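Putative sugar ABC transporter, substrate-binding protein (Clostridium phytofermentans, PDB 4WZZ) binds L-rhamnose and probably serves as the extracellular solute-binding component that hands the sugar to an ABC transporter. Local coordinates at residues A[184-188]-A[219-223]; A[51-57]-A[80-85]. All blocks are in the same frame, centred on the assembly; numbering follows the deposited sequence.

Contact 1: A[184-188]-A[219-223]; sequences LSAAS and YGDDE. With RAM (alpha-L-rhamnopyranose), chain B.
The C-terminal edge of a parallel sheet forms one wall of the rhamnose site here, as in other type I periplasmic binding proteins: Ser185 and Tyr219 pair where neighbouring strands 179-185 and 212-219 run out, and the loops beyond them stay together. Gly220 N donates to Ser185 O (3.0 Å), and one step on Asp221 N donates to Ala186 O (3.1 Å). The second bond is unusual, for its donor stands over the carbonyl rather than ahead of it, with a C=O...N angle of 87°. Asp221 and Asp222 both adopt left-handed backbone angles, a tight turn that carries the chain from the strand to Glu223, the N-cap of helix 224-237. A water accepts from Asp222 N and donates to Ser185 O, so it bridges the two backbones beside the direct bond from Gly220 N.

Small residues suit this close approach of the two loops. Ala186 CB lies 3.4 Å from Asp222 CG, close enough to back the carboxylate without competing for its oxygens. Ser188 lays its CB over the centre of the Tyr219 ring, a CH-pi contact of 3.7 Å to the centroid, while Ala186 O sits at the ring edge, in its plane. Ser188 OG lies between its backbone N and carbonyl carbon (chi1 67°), which turns the hydroxyl off the ring. The Asp222 carboxylate is gripped at both oxygens: OD1 is hydrogen-bonded to Thr248 OG1, which should fix its rotation, and OD2 takes a hydrogen bond from a water that also accepts from Ala187 N. To that same Asp222 OD2 the sugar hydroxyl O2 of rhamnose donates a short bond of 2.6 Å.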
loop_
_atom_site.group_PDB
_atom_site.type_symbol
_atom_site.label_atom_id
_atom_site.label_comp_id
_atom_site.label_asym_id
_atom_site.label_seq_id
_atom_site.Cartn_x
_atom_site.Cartn_y
_atom_site.Cartn_z
ATOM N N LEU A 184 -8.763 11.436 0.388
ATOM C CA LEU A 184 -9.454 10.481 1.243
ATOM C C LEU A 184 -8.436 9.391 1.517
ATOM O O LEU A 184 -8.121 8.573 0.641
ATOM C CB LEU A 184 -10.675 9.879 0.539
ATOM C CG LEU A 184 -11.368 8.742 1.286
ATOM C CD1 LEU A 184 -11.922 9.245 2.605
ATOM C CD2 LEU A 184 -12.496 8.131 0.429
ATOM N N SER A 185 -7.892 9.432 2.730
ATOM C CA SER A 185 -6.849 8.493 3.128
ATOM C C SER A 185 -7.443 7.283 3.853
ATOM O O SER A 185 -8.676 7.106 3.933
ATOM C CB SER A 185 -5.848 9.206 4.034
ATOM O OG SER A 185 -4.677 8.439 4.184
ATOM N N ALA A 186 -6.555 6.448 4.377
ATOM C CA ALA A 186 -6.937 5.303 5.195
ATOM C C ALA A 186 -6.814 5.710 6.677
ATOM O O ALA A 186 -7.340 6.745 7.062
ATOM C CB ALA A 186 -6.053 4.094 4.859
ATOM N N ALA A 187 -6.143 4.919 7.514
ATOM C CA ALA A 187 -5.934 5.325 8.905
ATOM C C ALA A 187 -4.999 6.521 8.948
ATOM O O ALA A 187 -4.046 6.592 8.172
ATOM C CB ALA A 187 -5.346 4.190 9.714
ATOM N N SER A 188 -5.241 7.436 9.884
ATOM C CA SER A 188 -4.409 8.617 10.048
ATOM C C SER A 188 -2.985 8.284 10.494
ATOM O O SER A 188 -2.088 9.107 10.376
ATOM C CB SER A 188 -5.059 9.577 11.049
ATOM O OG SER A 188 -5.070 9.012 12.358
ATOM N N TYR A 219 -9.979 10.901 6.673
ATOM C CA TYR A 219 -9.552 9.527 6.981
ATOM C C TYR A 219 -10.711 8.527 7.001
ATOM O O TYR A 219 -11.654 8.631 7.801
ATOM C CB TYR A 219 -8.794 9.515 8.304
ATOM C CG TYR A 219 -7.671 10.517 8.315
ATOM C CD1 TYR A 219 -6.456 10.216 7.739
ATOM C CD2 TYR A 219 -7.842 11.782 8.883
ATOM C CE1 TYR A 219 -5.421 11.130 7.744
ATOM C CE2 TYR A 219 -6.820 12.688 8.883
ATOM C CZ TYR A 219 -5.621 12.361 8.301
ATOM O OH TYR A 219 -4.574 13.254 8.286
ATOM N N GLY A 220 -10.616 7.537 6.114
ATOM C CA GLY A 220 -11.620 6.498 5.999
ATOM C C GLY A 220 -11.234 5.182 6.641
ATOM O O GLY A 220 -12.004 4.241 6.602
ATOM N N ASP A 221 -10.033 5.123 7.220
ATOM C CA ASP A 221 -9.593 4.007 8.087
ATOM C C ASP A 221 -9.511 2.649 7.407
ATOM O O ASP A 221 -9.490 1.607 8.076
ATOM C CB ASP A 221 -10.486 3.922 9.318
ATOM C CG ASP A 221 -10.345 5.137 10.211
ATOM O OD1 ASP A 221 -9.441 5.950 9.964
ATOM O OD2 ASP A 221 -11.154 5.306 11.130
ATOM N N ASP A 222 -9.451 2.641 6.077
ATOM C CA ASP A 222 -9.476 1.385 5.341
ATOM C C ASP A 222 -10.745 0.559 5.619
ATOM O O ASP A 222 -10.769 -0.683 5.522
ATOM C CB ASP A 222 -8.190 0.573 5.593
ATOM C CG ASP A 222 -7.130 0.833 4.552
ATOM O OD1 ASP A 222 -7.468 1.286 3.408
ATOM O OD2 ASP A 222 -5.942 0.534 4.857
ATOM N N GLU A 223 -11.830 1.274 5.898
ATOM C CA GLU A 223 -13.130 0.664 6.139
ATOM C C GLU A 223 -14.095 1.216 5.112
ATOM O O GLU A 223 -14.111 2.418 4.849
ATOM C CB GLU A 223 -13.619 1.016 7.540
ATOM C CG GLU A 223 -12.729 0.501 8.634
ATOM C CD GLU A 223 -13.243 0.769 10.051
ATOM O OE1 GLU A 223 -14.411 1.214 10.228
ATOM O OE2 GLU A 223 -12.451 0.521 10.995
HETATM C C1 RAM B . -5.104 -0.297 1.108
HETATM C C2 RAM B . -4.083 -0.431 2.232
HETATM C C3 RAM B . -2.670 -0.689 1.708
HETATM C C4 RAM B . -2.313 0.280 0.587
HETATM C C5 RAM B . -3.405 0.286 -0.482
HETATM C C6 RAM B . -3.130 1.319 -1.563
HETATM O O1 RAM B . -5.308 -1.543 0.539
HETATM O O2 RAM B . -4.147 0.764 2.948
HETATM O O3 RAM B . -1.788 -0.591 2.823
HETATM O O4 RAM B . -1.070 -0.087 0.017
HETATM O O5 RAM B . -4.656 0.573 0.083
HETATM O O HOH W 1 -10.013 4.522 3.846
HETATM O O HOH W 2 -4.597 2.119 6.797
HETATM O O HOH W 3 -7.676 7.160 11.432
HETATM O O HOH W 4 -1.837 12.099 10.111
#

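Contact 2: A[51-57]-A[80-85]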
loop_
_atom_site.group_PDB
_atom_site.type_symbol
_atom_site.label_atom_id
_atom_site.label_comp_id
_atom_site.label_asym_id
_atom_site.label_seq_id
_atom_site.Cartn_x
_atom_site.Cartn_y
_atom_site.Cartn_z
ATOM N N TYR A 51 16.550 -20.964 -2.082
ATOM C CA TYR A 51 15.400 -20.517 -1.280
ATOM C C TYR A 51 14.709 -21.601 -0.461
ATOM O O TYR A 51 13.686 -21.344 0.183
ATOM C CB TYR A 51 14.371 -19.791 -2.158
ATOM C CG TYR A 51 14.871 -18.419 -2.516
ATOM C CD1 TYR A 51 14.700 -17.348 -1.648
ATOM C CD2 TYR A 51 15.584 -18.209 -3.687
ATOM C CE1 TYR A 51 15.203 -16.096 -1.953
ATOM C CE2 TYR A 51 16.084 -16.958 -4.002
ATOM C CZ TYR A 51 15.884 -15.908 -3.136
ATOM O OH TYR A 51 16.394 -14.669 -3.463
ATOM N N ALA A 52 15.243 -22.814 -0.471
ATOM C CA ALA A 52 14.653 -23.870 0.349
ATOM C C ALA A 52 14.648 -23.415 1.805
ATOM O O ALA A 52 15.617 -22.822 2.280
ATOM C CB ALA A 52 15.429 -25.166 0.189
ATOM N N THR A 53 13.554 -23.680 2.512
ATOM C CA THR A 53 13.447 -23.256 3.903
ATOM C C THR A 53 12.549 -24.244 4.609
ATOM O O THR A 53 11.693 -24.874 3.977
ATOM C CB THR A 53 12.863 -21.811 4.025
ATOM O OG1 THR A 53 12.851 -21.385 5.397
ATOM C CG2 THR A 53 11.466 -21.737 3.461
ATOM N N THR A 54 12.752 -24.419 5.903
ATOM C CA THR A 54 11.773 -25.155 6.701
ATOM C C THR A 54 11.244 -24.308 7.852
ATOM O O THR A 54 10.611 -24.822 8.772
ATOM C CB THR A 54 12.357 -26.463 7.260
ATOM O OG1 THR A 54 13.438 -26.159 8.144
ATOM C CG2 THR A 54 12.865 -27.360 6.120
ATOM N N ALA A 55 11.448 -22.999 7.762
ATOM C CA ALA A 55 11.110 -22.107 8.853
ATOM C C ALA A 55 9.642 -21.706 8.808
ATOM O O ALA A 55 8.923 -22.014 7.851
ATOM C CB ALA A 55 11.995 -20.872 8.802
ATOM N N THR A 56 9.215 -21.004 9.851
ATOM C CA THR A 56 7.834 -20.560 9.973
ATOM C C THR A 56 7.770 -19.033 9.893
ATOM O O THR A 56 8.478 -18.333 10.605
ATOM C CB THR A 56 7.241 -21.053 11.283
ATOM O OG1 THR A 56 7.204 -22.495 11.272
ATOM C CG2 THR A 56 5.813 -20.517 11.469
ATOM N N TYR A 57 6.917 -18.535 9.008
ATOM C CA TYR A 57 6.886 -17.118 8.687
ATOM C C TYR A 57 5.491 -16.577 8.931
ATOM O O TYR A 57 4.537 -17.087 8.349
ATOM C CB TYR A 57 7.215 -16.908 7.217
ATOM C CG TYR A 57 8.565 -17.424 6.804
ATOM C CD1 TYR A 57 8.781 -18.780 6.598
ATOM C CD2 TYR A 57 9.617 -16.548 6.605
ATOM C CE1 TYR A 57 10.008 -19.247 6.214
ATOM C CE2 TYR A 57 10.852 -17.000 6.220
ATOM C CZ TYR A 57 11.049 -18.346 6.022
ATOM O OH TYR A 57 12.307 -18.779 5.647
ATOM N N ILE A 80 6.364 -18.783 0.366
ATOM C CA ILE A 80 6.867 -19.434 1.561
ATOM C C ILE A 80 6.647 -20.951 1.494
ATOM O O ILE A 80 7.572 -21.752 1.732
ATOM C CB ILE A 80 6.167 -18.866 2.800
ATOM C CG1 ILE A 80 6.582 -17.411 3.031
ATOM C CG2 ILE A 80 6.483 -19.716 4.009
ATOM C CD1 ILE A 80 8.059 -17.210 3.202
ATOM N N GLU A 81 5.419 -21.337 1.175
ATOM C CA GLU A 81 5.026 -22.741 1.102
ATOM C C GLU A 81 5.702 -23.474 -0.058
ATOM O O GLU A 81 6.085 -24.625 0.072
ATOM C CB GLU A 81 3.505 -22.855 0.993
ATOM C CG GLU A 81 2.799 -22.556 2.319
ATOM C CD GLU A 81 1.291 -22.759 2.266
ATOM O OE1 GLU A 81 0.712 -22.841 1.151
ATOM O OE2 GLU A 81 0.680 -22.830 3.351
ATOM N N ALA A 82 5.821 -22.813 -1.197
ATOM C CA ALA A 82 6.451 -23.431 -2.362
ATOM C C ALA A 82 7.864 -23.853 -2.034
ATOM O O ALA A 82 8.376 -24.827 -2.587
ATOM C CB ALA A 82 6.456 -22.470 -3.531
ATOM N N ASN A 83 8.497 -23.126 -1.127
ATOM C CA ASN A 83 9.891 -23.378 -0.803
ATOM C C ASN A 83 10.095 -24.149 0.496
ATOM O O ASN A 83 11.221 -24.286 0.970
ATOM C CB ASN A 83 10.659 -22.065 -0.799
ATOM C CG ASN A 83 10.834 -21.519 -2.193
ATOM O OD1 ASN A 83 11.688 -22.001 -2.936
ATOM N ND2 ASN A 83 10.009 -20.552 -2.578
ATOM N N GLY A 84 8.991 -24.632 1.057
ATOM C CA GLY A 84 9.039 -25.589 2.152
ATOM C C GLY A 84 8.739 -25.002 3.519
ATOM O O GLY A 84 8.697 -25.714 4.503
ATOM N N GLY A 85 8.514 -23.705 3.599
ATOM C CA GLY A 85 8.219 -23.114 4.891
ATOM C C GLY A 85 6.759 -23.203 5.260
ATOM O O GLY A 85 5.913 -23.602 4.449
HETATM O O HOH W 5 7.931 -25.726 7.446
#
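Thr53 O sits only 3.0 Å from Gly84 C, an approach of backbone to backbone that is possible because Gly84 has no side chain. Gly85 is equally bare, and its CA lies 3.2 Å from Ala55 O, so residues 53-55 wrap closely round the pair. Glycine at 84 also suits the positive phi of a C-prime residue: it closes helix 67-82 in a Schellman motif, with Gly85 N bonded to Ile80 O and Gly84 N to Glu81 O. Just before it, Asn83 O is turned outward and accepts from Thr53 N at 2.9 Å, the direct hydrogen bond between the two segments. A water also joins them, donating to Gly84 O and, weakly, to Thr54 O.

The contact lies within a beta-alpha-beta unit, strand 56-60, helix 67-82 and strand 86-90, where the end of the helix returns to the beginning of the first strand. Tyr57, on that strand, takes Ile80 on one face: Ile80 CD1 lies over the centre of the Tyr57 ring, a CH-pi contact 3.7 Å from the centroid, while Ile80 CG2 touches Tyr57 CD1. Tyr57 OH and Thr53 OG1 share a hydrogen bond of 2.7 Å, with OG1 at the ring edge, in its plane. With OG1 anti to the backbone N of Thr53 (chi1 -176°), the same OG1 also accepts from Ala55 N, forming an ST turn, and the methyl Thr53 CG2 is placed 3.6 Å from Asn83 O. Farther out, Asn83 packs its CB 3.3 Å from Tyr51 O, its ND2 being held by Val79 O, while the Tyr51 hydroxyl reaches away to Thr327 O.

Contacts 1 and 2 belong to different sheets on opposite sides of the chain's centre, about 34 Å apart between centres and about 21 Å between nearest atoms. Contact 1 lies at the ends of its strands facing the sugar, its centre about 12 Å from the centre of the chain, and supplies Asp222 to the pocket. Contact 2, whose centre is about 25 Å from that of the chain, lies at the N-terminal end of strand 56-60, away from the sugar. It touches neither rhamnose nor contact 1; its link to the pocket runs along the chain, through strand 56-60 to Lys62 and Asn66, which bond rhamnose. Lys62 also makes a long, weak ion pair with Asp222 of contact 1.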